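Local coordinates for uncharacterized protein (Mycobacterium tuberculosis, PDB 3KFW), which is of unknown function but is probably a transcriptional regulator of the PaaX type, at residues F115-P126 with D153-L161. Numbering follows the deposited sequence.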
loop_
_atom_site.group_PDB
_atom_site.type_symbol
_atom_site.label_atom_id
_atom_site.label_comp_id
_atom_site.label_asym_id
_atom_site.label_seq_id
_atom_site.Cartn_x
_atom_site.Cartn_y
_atom_site.Cartn_z
ATOM N N PHE A 115 8.748 16.865 -0.907
ATOM C CA PHE A 115 7.616 16.197 -0.279
ATOM C C PHE A 115 8.126 15.098 0.646
ATOM O O PHE A 115 9.165 14.519 0.375
ATOM C CB PHE A 115 6.676 15.622 -1.346
ATOM C CG PHE A 115 5.796 16.674 -1.987
ATOM C CD1 PHE A 115 6.302 17.528 -2.968
ATOM C CD2 PHE A 115 4.480 16.805 -1.621
ATOM C CE1 PHE A 115 5.513 18.497 -3.543
ATOM C CE2 PHE A 115 3.682 17.778 -2.204
ATOM C CZ PHE A 115 4.202 18.631 -3.143
ATOM N N GLY A 116 7.425 14.874 1.760
ATOM C CA GLY A 116 7.718 13.749 2.648
ATOM C C GLY A 116 6.633 12.683 2.517
ATOM O O GLY A 116 5.468 12.957 2.240
ATOM N N GLU A 117 7.031 11.453 2.702
ATOM C CA GLU A 117 6.121 10.364 2.595
ATOM C C GLU A 117 5.449 10.089 3.961
ATOM O O GLU A 117 6.108 9.582 4.889
ATOM C CB GLU A 117 6.887 9.139 2.076
ATOM C CG GLU A 117 6.036 7.918 1.876
ATOM C CD GLU A 117 6.765 6.879 1.112
ATOM O OE1 GLU A 117 6.112 6.135 0.358
ATOM O OE2 GLU A 117 8.019 6.829 1.226
ATOM N N LEU A 118 4.157 10.424 4.080
ATOM C CA LEU A 118 3.402 10.115 5.290
ATOM C C LEU A 118 3.278 8.621 5.447
ATOM O O LEU A 118 3.161 8.115 6.568
ATOM C CB LEU A 118 2.006 10.744 5.277
ATOM C CG LEU A 118 1.070 10.460 6.495
ATOM C CD1 LEU A 118 1.626 10.839 7.909
ATOM C CD2 LEU A 118 -0.296 11.097 6.296
ATOM N N ARG A 119 3.310 7.900 4.319
ATOM C CA ARG A 119 2.992 6.454 4.305
ATOM C C ARG A 119 2.894 6.070 2.870
ATOM O O ARG A 119 2.927 6.945 1.984
ATOM C CB ARG A 119 1.690 6.178 5.081
ATOM C CG ARG A 119 0.358 6.664 4.483
ATOM C CD ARG A 119 -0.806 5.613 4.757
ATOM N NE ARG A 119 -0.869 4.756 3.571
ATOM C CZ ARG A 119 -1.134 3.441 3.535
ATOM N NH1 ARG A 119 -1.438 2.747 4.629
ATOM N NH2 ARG A 119 -1.100 2.826 2.365
ATOM N N GLU A 120 2.842 4.794 2.585
ATOM C CA GLU A 120 2.814 4.336 1.165
ATOM C C GLU A 120 1.747 5.121 0.335
ATOM O O GLU A 120 0.519 5.025 0.607
ATOM C CB GLU A 120 2.606 2.797 1.071
ATOM N N GLY A 121 2.241 5.928 -0.614
ATOM C CA GLY A 121 1.411 6.585 -1.631
ATOM C C GLY A 121 0.805 7.949 -1.238
ATOM O O GLY A 121 -0.003 8.508 -1.991
ATOM N N VAL A 122 1.161 8.454 -0.051
ATOM C CA VAL A 122 0.704 9.725 0.439
ATOM C C VAL A 122 1.913 10.645 0.721
ATOM O O VAL A 122 2.650 10.446 1.701
ATOM C CB VAL A 122 -0.067 9.556 1.785
ATOM C CG1 VAL A 122 -0.705 10.835 2.159
ATOM C CG2 VAL A 122 -1.133 8.466 1.694
ATOM N N TRP A 123 2.100 11.663 -0.113
ATOM C CA TRP A 123 3.191 12.578 0.025
ATOM C C TRP A 123 2.612 13.947 0.336
ATOM O O TRP A 123 1.550 14.285 -0.188
ATOM C CB TRP A 123 3.997 12.615 -1.260
ATOM C CG TRP A 123 4.662 11.345 -1.631
ATOM C CD1 TRP A 123 4.094 10.279 -2.303
ATOM C CD2 TRP A 123 6.028 10.997 -1.428
ATOM N NE1 TRP A 123 5.026 9.306 -2.528
ATOM C CE2 TRP A 123 6.219 9.702 -1.998
ATOM C CE3 TRP A 123 7.114 11.642 -0.817
ATOM C CZ2 TRP A 123 7.437 9.021 -1.934
ATOM C CZ3 TRP A 123 8.337 10.980 -0.769
ATOM C CH2 TRP A 123 8.489 9.678 -1.313
HETATM N N MSE A 124 3.271 14.722 1.205
HETATM C CA MSE A 124 2.737 16.037 1.627
HETATM C C MSE A 124 3.840 16.982 1.867
HETATM O O MSE A 124 4.970 16.571 2.053
HETATM C CB MSE A 124 2.013 15.988 2.966
HETATM C CG MSE A 124 0.826 15.171 2.969
HETATM SE SE MSE A 124 0.147 14.876 4.772
HETATM C CE MSE A 124 -0.704 16.620 5.024
ATOM N N ARG A 125 3.494 18.256 1.901
ATOM C CA ARG A 125 4.408 19.297 2.352
ATOM C C ARG A 125 3.588 20.558 2.544
ATOM O O ARG A 125 2.475 20.633 2.049
ATOM C CB ARG A 125 5.576 19.523 1.362
ATOM C CG ARG A 125 5.167 20.180 0.062
ATOM C CD ARG A 125 6.069 21.354 -0.261
ATOM N NE ARG A 125 7.382 21.132 0.334
ATOM C CZ ARG A 125 7.912 21.883 1.288
ATOM N NH1 ARG A 125 7.253 22.911 1.753
ATOM N NH2 ARG A 125 9.099 21.576 1.769
ATOM N N PRO A 126 4.107 21.540 3.309
ATOM C CA PRO A 126 3.357 22.803 3.433
ATOM C C PRO A 126 3.253 23.506 2.078
ATOM O O PRO A 126 4.112 23.305 1.245
ATOM C CB PRO A 126 4.203 23.614 4.405
ATOM C CG PRO A 126 5.030 22.614 5.143
ATOM C CD PRO A 126 5.263 21.473 4.233
ATOM N N ASP A 153 3.825 18.367 14.483
ATOM C CA ASP A 153 3.942 16.976 14.737
ATOM C C ASP A 153 3.963 16.243 13.410
ATOM O O ASP A 153 4.859 15.432 13.179
ATOM C CB ASP A 153 2.827 16.446 15.639
ATOM C CG ASP A 153 3.050 15.009 15.971
ATOM O OD1 ASP A 153 4.209 14.699 16.309
ATOM O OD2 ASP A 153 2.133 14.174 15.840
ATOM N N LEU A 154 2.980 16.519 12.544
ATOM C CA LEU A 154 3.021 16.016 11.161
ATOM C C LEU A 154 4.431 16.211 10.516
ATOM O O LEU A 154 5.107 15.229 10.152
ATOM C CB LEU A 154 1.933 16.700 10.336
ATOM C CG LEU A 154 1.808 16.195 8.900
ATOM C CD1 LEU A 154 1.695 14.723 9.032
ATOM C CD2 LEU A 154 0.558 16.752 8.273
ATOM N N ALA A 155 4.902 17.456 10.454
ATOM C CA ALA A 155 6.259 17.726 9.938
ATOM C C ALA A 155 7.294 16.764 10.506
ATOM O O ALA A 155 8.069 16.192 9.751
ATOM C CB ALA A 155 6.696 19.255 10.128
ATOM N N GLY A 156 7.264 16.538 11.821
ATOM C CA GLY A 156 8.207 15.617 12.488
ATOM C C GLY A 156 8.038 14.152 12.101
ATOM O O GLY A 156 8.934 13.317 12.333
ATOM N N GLN A 157 6.891 13.857 11.490
ATOM C CA GLN A 157 6.501 12.488 11.081
ATOM C C GLN A 157 6.867 12.227 9.577
ATOM O O GLN A 157 7.325 11.158 9.228
ATOM C CB GLN A 157 4.992 12.331 11.362
ATOM C CG GLN A 157 4.471 11.022 11.877
ATOM C CD GLN A 157 5.160 10.521 13.166
ATOM O OE1 GLN A 157 5.278 11.241 14.166
ATOM N NE2 GLN A 157 5.633 9.267 13.116
ATOM N N LEU A 158 6.722 13.251 8.725
ATOM C CA LEU A 158 7.150 13.230 7.352
ATOM C C LEU A 158 8.675 13.253 7.166
ATOM O O LEU A 158 9.220 12.600 6.257
ATOM C CB LEU A 158 6.568 14.449 6.667
ATOM C CG LEU A 158 5.066 14.684 6.605
ATOM C CD1 LEU A 158 4.839 16.059 6.084
ATOM C CD2 LEU A 158 4.343 13.644 5.734
ATOM N N TRP A 159 9.390 14.063 7.952
ATOM C CA TRP A 159 10.872 14.077 7.856
ATOM C C TRP A 159 11.547 13.758 9.210
ATOM O O TRP A 159 10.954 13.998 10.286
ATOM C CB TRP A 159 11.326 15.451 7.429
ATOM C CG TRP A 159 10.766 15.878 6.124
ATOM C CD1 TRP A 159 11.262 15.583 4.849
ATOM C CD2 TRP A 159 9.622 16.715 5.929
ATOM N NE1 TRP A 159 10.469 16.196 3.892
ATOM C CE2 TRP A 159 9.464 16.891 4.510
ATOM C CE3 TRP A 159 8.743 17.369 6.795
ATOM C CZ2 TRP A 159 8.432 17.662 3.961
ATOM C CZ3 TRP A 159 7.712 18.155 6.245
ATOM C CH2 TRP A 159 7.565 18.277 4.837
ATOM N N ASP A 160 12.769 13.232 9.141
ATOM C CA ASP A 160 13.586 13.005 10.286
ATOM C C ASP A 160 14.185 14.357 10.664
ATOM O O ASP A 160 15.281 14.682 10.273
ATOM C CB ASP A 160 14.696 11.995 9.941
ATOM C CG ASP A 160 15.657 11.714 11.135
ATOM O OD1 ASP A 160 15.429 12.212 12.252
ATOM O OD2 ASP A 160 16.670 11.013 10.955
ATOM N N LEU A 161 13.469 15.162 11.422
ATOM C CA LEU A 161 13.937 16.490 11.718
ATOM C C LEU A 161 15.098 16.558 12.677
ATOM O O LEU A 161 15.974 17.407 12.502
ATOM C CB LEU A 161 12.824 17.314 12.305
ATOM C CG LEU A 161 11.648 17.533 11.394
ATOM C CD1 LEU A 161 10.549 18.233 12.207
ATOM C CD2 LEU A 161 12.043 18.328 10.156
#
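One face of the Trp-159 indole rests on Gly-116 CA, which lies 3.6 Å from the ring plane and nearer the rim than the centre. Leu-158 CB is on the same face. At the ring edge are Arg-125 CA and Pro-126 CD, the latter 4.0 Å from Trp-159 CH2. Trp-159 CG sits beside its own backbone N (chi1 -59°), which sets one face on Gly-116 CA and the CH2 end at Arg-125 and Pro-126. Gly-116 has no side chain, so its CA comes directly against the ring. Within 115-126, the Phe-115 ring carries Arg-125 CG over the centre of one face. Arg-125 NE donates a hydrogen bond to Arg-114 O.

Next to the indole, Leu-158 puts CD2 3.8 Å from Leu-118 CB, and its CD1 lies 4.2 Å from Met-124 CB. The Leu-154 side chain is extended away from its own N (chi1 -176°), which sets its two methyls against different residues. Its CD1 meets Leu-118 CD1 at 4.0 Å. Its CD2 meets CE of selenomethionine Met-124 at 3.5 Å, and the two side chains cross at about a right angle. No hydrogen bond joins the segments. Trp-88 of strand 88-93 touches Met-124, Pro-126 and Leu-158. Leu-118 also packs on Ile-92 of the second subunit. This is helix-on-sheet packing: helix 151-158 and the residue after it pack on hairpin 116-126 of the four-stranded antiparallel sheet, consistent with the Cas2-like central domain of PaaX-type proteins.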